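Local structure of KLLA0F12672p (Kluyveromyces lactis, 4M3O) at residues Tyr111-Lys114 / Ala115-Arg118. The protein is the N-terminal domain of Rtr1, a zinc-binding protein of the RPAP2 family that probably dephosphorylates the C-terminal domain of RNA polymerase II. Sequence-based numbering, arbitrary orientation.
Sequences YCTK and AHFR. With ZN (zinc ion), chain C.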
ATOM      1  N   TYR A 111       9.794  10.572   2.321  1.00 39.18           N
ATOM      2  CA  TYR A 111      10.276   9.514   3.187  1.00 41.13           C
ATOM      3  C   TYR A 111      11.035  10.100   4.331  1.00 41.11           C
ATOM      4  O   TYR A 111      11.599  11.176   4.185  1.00 45.85           O
ATOM      5  CB  TYR A 111      11.190   8.570   2.363  1.00 39.08           C
ATOM      6  CG  TYR A 111      10.401   7.983   1.269  1.00 36.55           C
ATOM      7  CD1 TYR A 111      10.463   8.506  -0.029  1.00 34.65           C
ATOM      8  CD2 TYR A 111       9.532   6.920   1.530  1.00 33.66           C
ATOM      9  CE1 TYR A 111       9.661   7.974  -1.041  1.00 33.23           C
ATOM     10  CE2 TYR A 111       8.748   6.375   0.516  1.00 32.21           C
ATOM     11  CZ  TYR A 111       8.809   6.903  -0.761  1.00 31.78           C
ATOM     12  OH  TYR A 111       7.960   6.380  -1.749  1.00 29.28           O
ATOM     13  N   CYS A 112      11.145   9.328   5.409  1.00 42.09           N
ATOM     14  CA  CYS A 112      11.921   9.687   6.599  1.00 43.56           C
ATOM     15  C   CYS A 112      13.425   9.674   6.320  1.00 43.41           C
ATOM     16  O   CYS A 112      14.162  10.490   6.886  1.00 41.68           O
ATOM     17  CB  CYS A 112      11.614   8.732   7.787  1.00 41.01           C
ATOM     18  SG  CYS A 112      12.006   6.979   7.479  1.00 42.28           S
ATOM     19  N   THR A 113      13.858   8.800   5.410  1.00 43.31           N
ATOM     20  CA  THR A 113      15.301   8.493   5.153  1.00 40.78           C
ATOM     21  C   THR A 113      15.553   8.034   3.717  1.00 42.84           C
ATOM     22  O   THR A 113      14.601   7.706   2.988  1.00 42.41           O
ATOM     23  CB  THR A 113      15.789   7.274   6.015  1.00 42.26           C
ATOM     24  OG1 THR A 113      14.917   6.135   5.789  1.00 37.83           O
ATOM     25  CG2 THR A 113      15.753   7.630   7.476  1.00 43.03           C
ATOM     26  N   LYS A 114      16.812   7.934   3.309  1.00 35.80           N
ATOM     27  CA  LYS A 114      17.076   7.448   1.958  1.00 39.39           C
ATOM     28  C   LYS A 114      16.758   5.918   1.847  1.00 35.22           C
ATOM     29  O   LYS A 114      16.374   5.378   0.777  1.00 38.27           O
ATOM     30  CB  LYS A 114      18.534   7.697   1.606  1.00 47.73           C
ATOM     31  CG  LYS A 114      18.876   7.459   0.148  1.00 49.58           C
ATOM     32  CD  LYS A 114      20.267   6.864   0.073  1.00 64.16           C
ATOM     33  CE  LYS A 114      20.261   5.407   0.550  1.00 66.74           C
ATOM     34  NZ  LYS A 114      21.471   4.699   0.072  1.00 71.56           N
ATOM     35  N   ALA A 115      16.942   5.253   2.957  1.00 32.73           N
ATOM     36  CA  ALA A 115      16.753   3.843   3.101  1.00 36.39           C
ATOM     37  C   ALA A 115      15.277   3.517   2.777  1.00 36.57           C
ATOM     38  O   ALA A 115      14.996   2.616   1.939  1.00 34.79           O
ATOM     39  CB  ALA A 115      17.146   3.425   4.524  1.00 38.18           C
ATOM     40  N   HIS A 116      14.364   4.296   3.356  1.00 33.63           N
ATOM     41  CA  HIS A 116      12.903   4.110   3.116  1.00 33.48           C
ATOM     42  C   HIS A 116      12.490   4.538   1.733  1.00 34.69           C
ATOM     43  O   HIS A 116      11.639   3.883   1.131  1.00 34.79           O
ATOM     44  CB  HIS A 116      12.047   4.676   4.256  1.00 36.23           C
ATOM     45  CG  HIS A 116      11.908   3.721   5.402  1.00 39.17           C
ATOM     46  ND1 HIS A 116      11.112   3.951   6.493  1.00 41.14           N
ATOM     47  CD2 HIS A 116      12.410   2.469   5.571  1.00 43.46           C
ATOM     48  CE1 HIS A 116      11.166   2.912   7.314  1.00 44.39           C
ATOM     49  NE2 HIS A 116      11.944   1.994   6.769  1.00 42.98           N
ATOM     50  N   PHE A 117      13.116   5.595   1.195  1.00 31.78           N
ATOM     51  CA  PHE A 117      13.062   5.831  -0.259  1.00 37.33           C
ATOM     52  C   PHE A 117      13.386   4.544  -1.097  1.00 32.57           C
ATOM     53  O   PHE A 117      12.618   4.168  -1.945  1.00 29.95           O
ATOM     54  CB  PHE A 117      13.992   6.998  -0.661  1.00 37.45           C
ATOM     55  CG  PHE A 117      14.067   7.236  -2.132  1.00 36.60           C
ATOM     56  CD1 PHE A 117      12.944   7.322  -2.904  1.00 35.98           C
ATOM     57  CD2 PHE A 117      15.304   7.385  -2.742  1.00 39.99           C
ATOM     58  CE1 PHE A 117      13.034   7.554  -4.275  1.00 39.44           C
ATOM     59  CE2 PHE A 117      15.399   7.598  -4.088  1.00 41.45           C
ATOM     60  CZ  PHE A 117      14.285   7.715  -4.865  1.00 39.04           C
ATOM     61  N   ARG A 118      14.508   3.890  -0.822  1.00 31.71           N
ATOM     62  CA  ARG A 118      14.924   2.701  -1.598  1.00 31.32           C
ATOM     63  C   ARG A 118      13.994   1.500  -1.360  1.00 27.93           C
ATOM     64  O   ARG A 118      13.663   0.761  -2.274  1.00 30.31           O
ATOM     65  CB  ARG A 118      16.410   2.354  -1.273  1.00 32.19           C
ATOM     66  CG  ARG A 118      17.431   3.403  -1.685  1.00 32.75           C
ATOM     67  CD  ARG A 118      17.349   3.672  -3.198  1.00 36.65           C
ATOM     68  NE  ARG A 118      18.587   4.216  -3.761  1.00 35.00           N
ATOM     69  CZ  ARG A 118      18.680   4.817  -4.958  1.00 38.67           C
ATOM     70  NH1 ARG A 118      17.623   5.042  -5.731  1.00 37.03           N
ATOM     71  NH2 ARG A 118      19.858   5.194  -5.414  1.00 41.03           N
TER
HETATM   72 ZN    ZN C 300      10.073   5.872   6.957  1.00 39.82          ZN
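Cys112 SG sits between its own backbone N and carbonyl carbon (chi1 61°), while a chi1 of -83° at His116 swings the imidazole off the first helical turn, and the two side chains meet on one zinc ion. The metal bonds run 2.3 Å from Cys112 SG and 2.2 Å from His116 ND1 to zinc; Cys74 and Cys79 complete the site. His116 binds through ND1, while NE2 on the far side of its ring is hydrogen-bonded to Glu154, a second-shell carboxylate, so that zinc and Glu154 together grip the imidazole at its two nitrogens and limit its rotation. The helix that carries His116 starts directly after Thr113, its N-cap: Thr113 OG1 accepts from His116 N at 3.1 Å. The next amide closes the first turn, Phe117 N donating to Thr113 O over 3.1 Å in a nearly linear bond, and Arg118 N follows with Lys114 O at 2.9 Å. Tyr111 lies back across this turn, with Phe117 CA over one face of its ring, 3.9 Å from the ring centroid, a CH-pi contact. The two aromatic rings are inclined at 46°, Tyr111 CE1 reaching the edge of the Phe117 ring at CD1 (3.8 Å), and Tyr111 OH is hydrogen-bonded to Ser120 farther along the helix. A leucine in place of Tyr111 would probably leave Ser120 without this hydroxyl partner and Phe117 CA without the ring face it packs on. With three cysteines and one histidine, the site is a zinc finger whose last two ligands flank a helix N-cap; Glu154 probably polarises the imidazole, strengthening ND1 as a donor to zinc.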